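Local coordinates for protein sulfate transporter 4.1, chloroplastic (Arabidopsis thaliana, PDB 7LHV) that carries sulfate across the membrane together with protons, as a dimeric SLC26/SulP symporter of Arabidopsis chloroplasts, at residues A[201-206]-A[487-492]; A[347-352]-A[366-371]; A[497-502]-A[542-547]; A[535-540]-A[577-582]. All coordinates share one frame; numbering follows the deposited sequence.

Contact 1: A[201-206]-A[487-492]. With S1P ((2S,3R,4E)-2-amino-3-hydroxyoctadec-4-en-1-yl dihydrogen phosphate), chain F.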
# COMPACT_ATOMS: atom_id res chain seq x y z
N ILE A 201 -1.90 5.71 -7.97
CA ILE A 201 -3.28 5.78 -7.51
C ILE A 201 -4.18 4.80 -8.24
O ILE A 201 -5.16 4.33 -7.65
CB ILE A 201 -3.81 7.23 -7.65
CG1 ILE A 201 -2.93 8.19 -6.86
CG2 ILE A 201 -5.23 7.34 -7.16
CD1 ILE A 201 -2.90 7.90 -5.38
N ARG A 202 -3.87 4.44 -9.48
CA ARG A 202 -4.74 3.61 -10.30
C ARG A 202 -4.83 2.17 -9.82
O ARG A 202 -5.46 1.35 -10.50
CB ARG A 202 -4.27 3.64 -11.75
CG ARG A 202 -4.18 5.04 -12.32
CD ARG A 202 -3.77 5.03 -13.79
NE ARG A 202 -3.10 6.26 -14.17
CZ ARG A 202 -3.72 7.42 -14.37
NH1 ARG A 202 -5.03 7.54 -14.26
NH2 ARG A 202 -3.00 8.49 -14.68
N PHE A 203 -4.23 1.82 -8.68
CA PHE A 203 -4.43 0.49 -8.12
C PHE A 203 -5.77 0.35 -7.41
O PHE A 203 -6.15 -0.77 -7.06
CB PHE A 203 -3.30 0.16 -7.14
CG PHE A 203 -3.40 0.87 -5.82
CD1 PHE A 203 -2.84 2.11 -5.64
CD2 PHE A 203 -4.07 0.28 -4.75
CE1 PHE A 203 -2.94 2.77 -4.43
CE2 PHE A 203 -4.17 0.94 -3.55
CZ PHE A 203 -3.60 2.18 -3.39
N ILE A 204 -6.49 1.45 -7.20
CA ILE A 204 -7.76 1.39 -6.49
C ILE A 204 -8.81 0.74 -7.38
O ILE A 204 -8.98 1.12 -8.54
CB ILE A 204 -8.19 2.79 -6.05
CG1 ILE A 204 -7.11 3.42 -5.17
CG2 ILE A 204 -9.51 2.73 -5.30
CD1 ILE A 204 -7.33 4.88 -4.89
N SER A 205 -9.51 -0.25 -6.84
CA SER A 205 -10.47 -1.01 -7.62
C SER A 205 -11.64 -0.13 -8.03
O SER A 205 -11.99 0.84 -7.36
CB SER A 205 -10.98 -2.21 -6.82
OG SER A 205 -11.75 -1.80 -5.71
N HIS A 206 -12.25 -0.48 -9.17
CA HIS A 206 -13.38 0.30 -9.65
C HIS A 206 -14.61 0.11 -8.77
O HIS A 206 -15.47 1.00 -8.72
CB HIS A 206 -13.71 -0.09 -11.09
CG HIS A 206 -14.88 0.65 -11.66
ND1 HIS A 206 -14.87 2.02 -11.85
CD2 HIS A 206 -16.09 0.23 -12.08
CE1 HIS A 206 -16.03 2.40 -12.36
NE2 HIS A 206 -16.79 1.33 -12.51
N PHE A 487 -8.57 -0.99 1.94
CA PHE A 487 -8.98 -2.32 1.48
C PHE A 487 -8.36 -2.64 0.12
O PHE A 487 -7.95 -3.79 -0.12
CB PHE A 487 -10.50 -2.41 1.42
CG PHE A 487 -11.10 -3.01 2.65
CD1 PHE A 487 -11.06 -4.38 2.87
CD2 PHE A 487 -11.71 -2.21 3.60
CE1 PHE A 487 -11.61 -4.93 4.00
CE2 PHE A 487 -12.26 -2.76 4.74
CZ PHE A 487 -12.21 -4.12 4.94
N SER A 488 -8.27 -1.66 -0.77
CA SER A 488 -7.59 -1.89 -2.04
C SER A 488 -6.13 -2.24 -1.83
O SER A 488 -5.60 -3.16 -2.47
CB SER A 488 -7.73 -0.66 -2.94
OG SER A 488 -9.07 -0.49 -3.36
N LEU A 489 -5.45 -1.51 -0.93
CA LEU A 489 -4.06 -1.83 -0.62
C LEU A 489 -3.93 -3.21 0.01
O LEU A 489 -2.99 -3.95 -0.30
CB LEU A 489 -3.47 -0.78 0.31
CG LEU A 489 -2.75 0.39 -0.36
CD1 LEU A 489 -2.30 1.39 0.68
CD2 LEU A 489 -1.57 -0.13 -1.15
N ALA A 490 -4.86 -3.57 0.90
CA ALA A 490 -4.81 -4.88 1.53
C ALA A 490 -4.94 -5.98 0.49
O ALA A 490 -4.23 -6.99 0.56
CB ALA A 490 -5.90 -5.00 2.58
N PHE A 491 -5.84 -5.81 -0.48
CA PHE A 491 -6.02 -6.84 -1.49
C PHE A 491 -4.84 -6.89 -2.46
O PHE A 491 -4.45 -7.97 -2.92
CB PHE A 491 -7.34 -6.63 -2.22
CG PHE A 491 -8.51 -7.24 -1.50
CD1 PHE A 491 -8.64 -8.61 -1.41
CD2 PHE A 491 -9.45 -6.44 -0.89
CE1 PHE A 491 -9.70 -9.17 -0.74
CE2 PHE A 491 -10.52 -6.99 -0.22
CZ PHE A 491 -10.64 -8.36 -0.14
N VAL A 492 -4.25 -5.73 -2.78
CA VAL A 492 -3.05 -5.72 -3.60
C VAL A 492 -1.92 -6.46 -2.90
O VAL A 492 -1.20 -7.27 -3.51
CB VAL A 492 -2.65 -4.27 -3.94
CG1 VAL A 492 -1.20 -4.21 -4.38
CG2 VAL A 492 -3.55 -3.72 -5.02
C1 S1P F . -9.35 -10.68 4.60
O1 S1P F . -8.42 -11.57 3.95
C2 S1P F . -9.13 -9.40 3.84
N2 S1P F . -7.90 -9.51 3.06
C3 S1P F . -8.96 -8.16 4.70
O3 S1P F . -7.86 -7.47 4.12
C4 S1P F . -8.66 -8.46 6.13
C5 S1P F . -8.56 -7.57 7.10
C6 S1P F . -8.69 -6.09 7.05
C7 S1P F . -7.45 -5.33 6.61
C8 S1P F . -7.79 -4.16 5.73
C9 S1P F . -7.20 -2.85 6.21
C10 S1P F . -5.77 -2.65 5.79
C11 S1P F . -5.23 -1.26 6.06
C12 S1P F . -3.92 -0.97 5.36
C13 S1P F . -3.48 -2.05 4.42
C14 S1P F . -1.99 -2.08 4.17
C15 S1P F . -1.25 -0.90 4.74
C16 S1P F . -0.01 -1.27 5.53
P22 S1P F . -8.73 -12.56 2.74
O23 S1P F . -10.19 -12.93 2.78
O24 S1P F . -8.48 -11.78 1.49
O25 S1P F . -7.85 -13.72 2.84

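Contact 2: A[347-352]-A[366-371]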
# COMPACT_ATOMS: atom_id res chain seq x y z
N GLU A 347 -10.93 9.46 -12.35
CA GLU A 347 -12.14 9.67 -13.13
C GLU A 347 -11.88 10.46 -14.41
O GLU A 347 -12.18 9.98 -15.51
CB GLU A 347 -13.20 10.36 -12.27
CG GLU A 347 -13.72 9.51 -11.14
CD GLU A 347 -14.75 10.22 -10.29
OE1 GLU A 347 -14.97 11.43 -10.52
OE2 GLU A 347 -15.34 9.58 -9.41
N SER A 348 -11.33 11.67 -14.29
CA SER A 348 -11.16 12.53 -15.46
C SER A 348 -10.22 11.91 -16.49
O SER A 348 -10.51 11.92 -17.69
CB SER A 348 -10.65 13.90 -15.03
OG SER A 348 -10.17 14.63 -16.15
N VAL A 349 -9.10 11.35 -16.03
CA VAL A 349 -8.17 10.71 -16.95
C VAL A 349 -8.80 9.48 -17.58
O VAL A 349 -8.58 9.18 -18.75
CB VAL A 349 -6.85 10.38 -16.23
CG1 VAL A 349 -5.96 9.53 -17.11
CG2 VAL A 349 -6.14 11.66 -15.84
N GLY A 350 -9.61 8.74 -16.81
CA GLY A 350 -10.31 7.60 -17.37
C GLY A 350 -11.28 8.00 -18.46
O GLY A 350 -11.36 7.34 -19.50
N ILE A 351 -12.02 9.09 -18.25
CA ILE A 351 -12.93 9.59 -19.27
C ILE A 351 -12.16 10.00 -20.52
O ILE A 351 -12.56 9.70 -21.65
CB ILE A 351 -13.77 10.75 -18.73
CG1 ILE A 351 -14.60 10.31 -17.52
CG2 ILE A 351 -14.69 11.30 -19.80
CD1 ILE A 351 -15.20 11.45 -16.75
N ALA A 352 -11.04 10.70 -20.33
CA ALA A 352 -10.24 11.13 -21.47
C ALA A 352 -9.72 9.93 -22.25
O ALA A 352 -9.77 9.92 -23.49
CB ALA A 352 -9.07 12.00 -21.00
N ASN A 366 -0.33 11.36 -18.55
CA ASN A 366 0.52 12.35 -17.89
C ASN A 366 0.32 13.75 -18.45
O ASN A 366 0.20 14.71 -17.69
CB ASN A 366 1.98 11.93 -18.00
CG ASN A 366 2.22 10.53 -17.47
OD1 ASN A 366 1.73 10.17 -16.40
ND2 ASN A 366 2.98 9.74 -18.21
N SER A 367 0.28 13.88 -19.78
CA SER A 367 0.02 15.19 -20.37
C SER A 367 -1.39 15.67 -20.04
O SER A 367 -1.63 16.87 -19.89
CB SER A 367 0.22 15.14 -21.88
OG SER A 367 1.55 14.78 -22.20
N GLU A 368 -2.34 14.74 -19.91
CA GLU A 368 -3.69 15.12 -19.51
C GLU A 368 -3.72 15.68 -18.10
O GLU A 368 -4.38 16.69 -17.84
CB GLU A 368 -4.63 13.93 -19.64
CG GLU A 368 -6.01 14.18 -19.06
CD GLU A 368 -6.85 15.09 -19.93
OE1 GLU A 368 -6.47 15.32 -21.10
OE2 GLU A 368 -7.89 15.58 -19.44
N LEU A 369 -3.00 15.04 -17.17
CA LEU A 369 -2.92 15.58 -15.81
C LEU A 369 -2.21 16.92 -15.79
O LEU A 369 -2.60 17.82 -15.04
CB LEU A 369 -2.21 14.59 -14.89
CG LEU A 369 -3.07 13.52 -14.24
CD1 LEU A 369 -2.21 12.50 -13.53
CD2 LEU A 369 -4.05 14.17 -13.28
N PHE A 370 -1.17 17.08 -16.61
CA PHE A 370 -0.49 18.37 -16.66
C PHE A 370 -1.43 19.46 -17.18
O PHE A 370 -1.44 20.58 -16.67
CB PHE A 370 0.76 18.27 -17.53
CG PHE A 370 1.55 19.54 -17.59
CD1 PHE A 370 2.42 19.88 -16.56
CD2 PHE A 370 1.44 20.40 -18.66
CE1 PHE A 370 3.15 21.04 -16.60
CE2 PHE A 370 2.17 21.58 -18.71
CZ PHE A 370 3.03 21.89 -17.67
N GLY A 371 -2.24 19.13 -18.20
CA GLY A 371 -3.20 20.10 -18.71
C GLY A 371 -4.26 20.46 -17.69
O GLY A 371 -4.62 21.63 -17.54

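Contact 3: A[497-502]-A[542-547]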
# COMPACT_ATOMS: atom_id res chain seq x y z
N ALA A 497 1.58 -11.15 -2.12
CA ALA A 497 2.20 -12.01 -1.12
C ALA A 497 1.81 -13.47 -1.24
O ALA A 497 2.29 -14.29 -0.45
CB ALA A 497 1.85 -11.51 0.28
N ASN A 498 0.97 -13.84 -2.20
CA ASN A 498 0.56 -15.23 -2.40
C ASN A 498 0.72 -15.61 -3.86
O ASN A 498 -0.27 -15.82 -4.58
CB ASN A 498 -0.89 -15.44 -1.94
CG ASN A 498 -1.06 -15.26 -0.45
OD1 ASN A 498 -0.18 -15.61 0.33
ND2 ASN A 498 -2.19 -14.71 -0.05
N PRO A 499 1.96 -15.73 -4.34
CA PRO A 499 2.17 -16.13 -5.73
C PRO A 499 1.82 -17.60 -5.94
O PRO A 499 1.83 -18.41 -5.02
CB PRO A 499 3.67 -15.88 -5.94
CG PRO A 499 4.25 -16.05 -4.60
CD PRO A 499 3.23 -15.51 -3.63
N HIS A 500 1.51 -17.92 -7.19
CA HIS A 500 1.17 -19.29 -7.55
C HIS A 500 2.44 -20.09 -7.78
O HIS A 500 3.34 -19.66 -8.51
CB HIS A 500 0.29 -19.31 -8.80
CG HIS A 500 -0.25 -20.67 -9.13
ND1 HIS A 500 0.17 -21.39 -10.23
CD2 HIS A 500 -1.17 -21.44 -8.51
CE1 HIS A 500 -0.47 -22.54 -10.27
NE2 HIS A 500 -1.29 -22.60 -9.24
N ILE A 501 2.52 -21.26 -7.15
CA ILE A 501 3.66 -22.16 -7.28
C ILE A 501 3.13 -23.51 -7.73
O ILE A 501 2.20 -24.06 -7.12
CB ILE A 501 4.43 -22.28 -5.95
CG1 ILE A 501 5.26 -21.02 -5.71
CG2 ILE A 501 5.31 -23.51 -5.96
CD1 ILE A 501 5.94 -20.99 -4.37
N ALA A 502 3.71 -24.05 -8.80
CA ALA A 502 3.21 -25.25 -9.45
C ALA A 502 4.17 -26.41 -9.26
O ALA A 502 5.38 -26.26 -9.47
CB ALA A 502 2.98 -25.00 -10.94
N ILE A 542 8.71 -13.08 -1.20
CA ILE A 542 9.81 -13.99 -0.87
C ILE A 542 9.47 -14.85 0.35
O ILE A 542 9.91 -16.00 0.45
CB ILE A 542 11.12 -13.21 -0.67
CG1 ILE A 542 12.30 -14.17 -0.66
CG2 ILE A 542 11.07 -12.38 0.60
CD1 ILE A 542 12.29 -15.15 -1.80
N SER A 543 8.68 -14.32 1.29
CA SER A 543 8.34 -15.10 2.48
C SER A 543 7.45 -16.29 2.13
O SER A 543 7.67 -17.40 2.64
CB SER A 543 7.65 -14.20 3.50
OG SER A 543 8.49 -13.13 3.89
N TYR A 544 6.45 -16.08 1.27
CA TYR A 544 5.59 -17.18 0.87
C TYR A 544 6.38 -18.25 0.12
O TYR A 544 6.16 -19.45 0.34
CB TYR A 544 4.45 -16.66 -0.00
CG TYR A 544 3.49 -17.73 -0.47
CD1 TYR A 544 2.41 -18.13 0.31
CD2 TYR A 544 3.65 -18.33 -1.71
CE1 TYR A 544 1.54 -19.10 -0.12
CE2 TYR A 544 2.78 -19.30 -2.15
CZ TYR A 544 1.72 -19.68 -1.35
OH TYR A 544 0.86 -20.65 -1.80
N ILE A 545 7.29 -17.84 -0.75
CA ILE A 545 8.10 -18.80 -1.49
C ILE A 545 9.01 -19.57 -0.54
O ILE A 545 9.20 -20.78 -0.69
CB ILE A 545 8.89 -18.09 -2.60
CG1 ILE A 545 7.93 -17.51 -3.64
CG2 ILE A 545 9.86 -19.04 -3.27
CD1 ILE A 545 8.52 -16.44 -4.50
N LYS A 546 9.58 -18.87 0.45
CA LYS A 546 10.41 -19.55 1.44
C LYS A 546 9.61 -20.59 2.20
O LYS A 546 10.08 -21.71 2.42
CB LYS A 546 11.02 -18.54 2.40
CG LYS A 546 12.36 -18.00 1.94
CD LYS A 546 13.13 -17.35 3.08
CE LYS A 546 12.41 -16.12 3.60
NZ LYS A 546 13.37 -15.09 4.09
N ASP A 547 8.38 -20.25 2.61
CA ASP A 547 7.55 -21.21 3.33
C ASP A 547 7.20 -22.41 2.46
O ASP A 547 7.24 -23.56 2.91
CB ASP A 547 6.28 -20.53 3.83
CG ASP A 547 6.57 -19.42 4.82
OD1 ASP A 547 7.75 -19.09 5.02
OD2 ASP A 547 5.60 -18.87 5.39

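Contact 4: A[535-540]-A[577-582]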
# COMPACT_ATOMS: atom_id res chain seq x y z
N SER A 535 5.86 -16.44 -11.16
CA SER A 535 5.90 -15.01 -10.89
C SER A 535 7.34 -14.55 -10.69
O SER A 535 8.20 -15.36 -10.33
CB SER A 535 5.08 -14.66 -9.65
OG SER A 535 5.43 -15.50 -8.56
N PRO A 536 7.64 -13.27 -10.92
CA PRO A 536 8.94 -12.75 -10.51
C PRO A 536 9.07 -12.78 -9.00
O PRO A 536 8.10 -12.59 -8.26
CB PRO A 536 8.94 -11.31 -11.04
CG PRO A 536 7.50 -10.98 -11.20
CD PRO A 536 6.83 -12.25 -11.60
N ILE A 537 10.30 -13.01 -8.53
CA ILE A 537 10.58 -13.11 -7.11
C ILE A 537 11.18 -11.79 -6.64
O ILE A 537 12.19 -11.33 -7.18
CB ILE A 537 11.53 -14.28 -6.80
CG1 ILE A 537 11.04 -15.55 -7.49
CG2 ILE A 537 11.62 -14.50 -5.31
CD1 ILE A 537 11.95 -16.73 -7.28
N TYR A 538 10.56 -11.17 -5.65
CA TYR A 538 11.05 -9.93 -5.07
C TYR A 538 10.67 -9.91 -3.59
O TYR A 538 10.17 -10.91 -3.06
CB TYR A 538 10.54 -8.72 -5.86
CG TYR A 538 9.05 -8.48 -5.81
CD1 TYR A 538 8.16 -9.39 -6.35
CD2 TYR A 538 8.54 -7.31 -5.26
CE1 TYR A 538 6.81 -9.17 -6.31
CE2 TYR A 538 7.18 -7.08 -5.22
CZ TYR A 538 6.32 -8.01 -5.75
OH TYR A 538 4.97 -7.79 -5.72
N PHE A 539 10.90 -8.78 -2.93
CA PHE A 539 10.81 -8.74 -1.48
C PHE A 539 9.40 -9.00 -0.96
O PHE A 539 9.25 -9.42 0.19
CB PHE A 539 11.31 -7.41 -0.94
CG PHE A 539 10.65 -6.21 -1.55
CD1 PHE A 539 9.48 -5.70 -1.01
CD2 PHE A 539 11.21 -5.57 -2.64
CE1 PHE A 539 8.88 -4.59 -1.56
CE2 PHE A 539 10.60 -4.47 -3.20
CZ PHE A 539 9.43 -3.98 -2.65
N ALA A 540 8.37 -8.75 -1.77
CA ALA A 540 7.00 -8.90 -1.27
C ALA A 540 6.60 -10.37 -1.15
O ALA A 540 5.97 -10.76 -0.16
CB ALA A 540 6.03 -8.16 -2.18
N SER A 577 11.83 -20.35 -15.43
CA SER A 577 11.46 -19.77 -16.71
C SER A 577 10.40 -18.67 -16.60
O SER A 577 10.57 -17.63 -17.26
CB SER A 577 11.03 -20.87 -17.69
OG SER A 577 10.01 -21.70 -17.17
N PRO A 578 9.32 -18.81 -15.83
CA PRO A 578 8.38 -17.68 -15.70
C PRO A 578 8.87 -16.59 -14.76
O PRO A 578 8.24 -15.52 -14.72
CB PRO A 578 7.12 -18.35 -15.15
CG PRO A 578 7.63 -19.45 -14.35
CD PRO A 578 8.84 -19.97 -15.06
N VAL A 579 9.95 -16.81 -14.03
CA VAL A 579 10.50 -15.80 -13.12
C VAL A 579 11.18 -14.75 -13.99
O VAL A 579 12.29 -14.96 -14.49
CB VAL A 579 11.46 -16.41 -12.10
CG1 VAL A 579 11.94 -15.34 -11.14
CG2 VAL A 579 10.78 -17.53 -11.34
N THR A 580 10.52 -13.60 -14.17
CA THR A 580 11.06 -12.57 -15.04
C THR A 580 12.34 -11.97 -14.46
O THR A 580 13.31 -11.75 -15.19
CB THR A 580 10.02 -11.48 -15.27
OG1 THR A 580 8.86 -12.06 -15.89
CG2 THR A 580 10.57 -10.40 -16.18
N HIS A 581 12.36 -11.70 -13.16
CA HIS A 581 13.51 -11.07 -12.53
C HIS A 581 13.53 -11.45 -11.06
O HIS A 581 12.51 -11.84 -10.48
CB HIS A 581 13.47 -9.55 -12.69
CG HIS A 581 12.15 -8.94 -12.35
ND1 HIS A 581 11.73 -8.74 -11.05
CD2 HIS A 581 11.14 -8.49 -13.14
CE1 HIS A 581 10.53 -8.19 -11.06
NE2 HIS A 581 10.15 -8.03 -12.31
N ILE A 582 14.71 -11.32 -10.45
CA ILE A 582 14.89 -11.56 -9.02
C ILE A 582 15.75 -10.44 -8.44
O ILE A 582 16.63 -9.90 -9.10
CB ILE A 582 15.53 -12.93 -8.73
CG1 ILE A 582 16.86 -13.09 -9.46
CG2 ILE A 582 14.58 -14.05 -9.10
CD1 ILE A 582 17.54 -14.40 -9.17

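Contact 1: A[201-206]-A[487-492]
In the membrane domain, the loop ahead of helix 206-229 presses Phe203 against Leu489 on helix 477-496, the last long helix before the STAS domain. The Phe203 ring meets it obliquely: CE2 sits 3.5 Å from CG of Leu489, with CZ almost as near. On the next turn of that helix, CG2 of Val492 meets CD2 of Phe203 at 4.0 Å, the two side chains crossing at about a right angle. A chi1 of 75° tucks the phenyl between its own backbone N and carbonyl carbon, and CG1 of Ile204 then covers the centre of one ring face. Ile201 to Ile204 form a type I beta turn, and Ser205 follows as the N-cap of helix 206-229, its hydroxyl weakly bonded to Val208 N. This helix start lies beside Ser488, whose CB is 4.0 Å from Phe203 CE2. Ser488 OG is already committed to Gly484 O of its own helix, and no hydrogen bond joins the two segments. Another surface of helix 477-496 takes a sphingosine phosphate: Ala490 CB is 3.5 Å from its O3, while its C8 and N2 lie over ring faces of Phe487 and Phe491 respectively. At the dimer interface, Leu489 meets Leu489 of the second subunit, and Phe539 of that subunit packs on Ser205, Phe491 and Val492.

Contact 2: A[347-352]-A[366-371]
Val349 and Glu368 meet between two consecutive membrane helices, their side chains sliding past one another in opposite directions. The methyl CG2 of Val349 does the touching, coming to 4.1 Å from the Glu368 methylene CG. The same methyl also reaches CG of Leu369 at 3.9 Å, and here the two side chains cross at about a right angle, so one branch of the valine fits against two successive residues of helix 365-381. Glu368 leaves its backbone with CG opposite the N (chi1 171°) and then bends at chi2 (74°). That kink lays the carboxylate against helix 330-358, with CD 4.0 Å from the Ala352 methyl. OE2 is 4.1 Å from Ser348 OG, too far for a bond, and is hydrogen-bonded instead to Tyr138 OH; OE1 has a weak bond from Ser144 N. The local axes pass 10.1 Å apart at 125° between their chain directions, a steep crossing of two helices that follow each other within the sulfate permease domain. Replacing Glu368 by an alanine would probably leave the Tyr138 hydroxyl without its mate and open a gap beside Val349 and Ala352. Chemically, then, the two segments meet by van der Waals contact, with no hydrogen bond between them, while the buried carboxylate in their midst finds polar partners in Tyr138 and, weakly, Ser144 N, tying helix 365-381 to a third part of the membrane domain.

Contact 3: A[497-502]-A[542-547]
Tyr544 swings out from the first turn of its helix with chi1 at -180°, and a chi2 of 86° turns the phenol to lie along the chain from Ala497 to Pro499. The ring lies flat against this backbone: CA of Asn498 stands 4.2 Å above its plane, over the centre of one face. The carbonyl O of Ala497 comes to 3.2 Å from Tyr544 CB, near the root of the side chain, while Pro499 O approaches CE2 obliquely further out. The proline and tyrosine side chains run past each other in opposite directions, and CD of Pro499 is 3.4 Å from Tyr544 CD2. Beside the ring, toward the sheet, the contact is apolar. CG1 of Ile545 meets both CG of Pro499 and CD1 of Ile501, each at 4.1 Å, Ile545 crossing both at a slant. No hydrogen bond spans the segments; the phenol hydroxyl pairs instead with Arg548 one turn further along the helix. With a serine in place of Tyr544, Asn498 and Pro499 would probably lose the flat surface they rest on, and Arg548 its hydroxyl partner. The segment 497-502 links the last membrane helix, 477-496, to the outermost strand 501-504 of the STAS sheet, and helix 542-560 packs against that sheet: Ile501 touches Val531 and Ile545 touches Ile533, both on strand 527-533, next to 501-504 in the sheet.

Contact 4: A[535-540]-A[577-582]
Ile537, Val579 and Ile582 make the buried, close-fitting half of this contact, whereas Pro536 and His581 meet on its partly exposed side. Inside, CG1 of Ile537 lies 3.8 Å from CG1 of Val579, the two side chains crossing at a slant. Ile537 and Ile582 instead run side by side and point the same way, CB of the first 3.8 Å from CG2 of the second. The backbones also meet: Ile537 N donates to His581 O over 3.2 Å, bent at the hydrogen (141°) although the donor lies nearly on the line of the carbonyl bond, and the CA-H of Ile582 points almost straight at Ile537 O, 3.3 Å from CA to O. Both segments are loops leaving the ends of neighbouring parallel strands, 527-533 and 569-575, which helix 542-560 joins as a beta-alpha-beta crossover in the STAS domain. Asn541, just before that helix, braces the first loop with two hydrogen bonds, to Pro536 O and Tyr538 N. Asn610 bonds to Thr580 O in the second. Toward the partly exposed side, the packing passes from aliphatic to CH-pi. CB of Pro536 sits 3.7 Å from the centroid of the His581 imidazole and 19° off its normal, over one face; a chi1 of 48° holds that ring back beside its own main chain, facing the proline. Thr580 touches more thinly, its CB 4.4 Å from Pro536 CB. Here Glu495 of the second subunit packs on both Pro536 and His581.

In the fold
From the N terminus, segment 201-206 opens a loop of 280 residues that contact 1 closes only at helix 477-496. Contact 2 falls wholly within it, closing the short connection (13 residues between its segments) from helix 330-358 to helix 365-381, and touches contact 1 where Arg202 packs on Val349 and Leu369. Helix 477-496 then leads straight into strand 501-504, so contact 3 begins just after contact 1 ends. Contacts 3 and 4 cross, their segments alternating along the chain; together they join the linker and strand 501-504 to the loops and helix of the STAS domain, meeting where Ile537 packs on Ile542 and Ile545. Contacts 1 and 4 both touch the second subunit, Phe539 of one chain lying against Phe203 of the other.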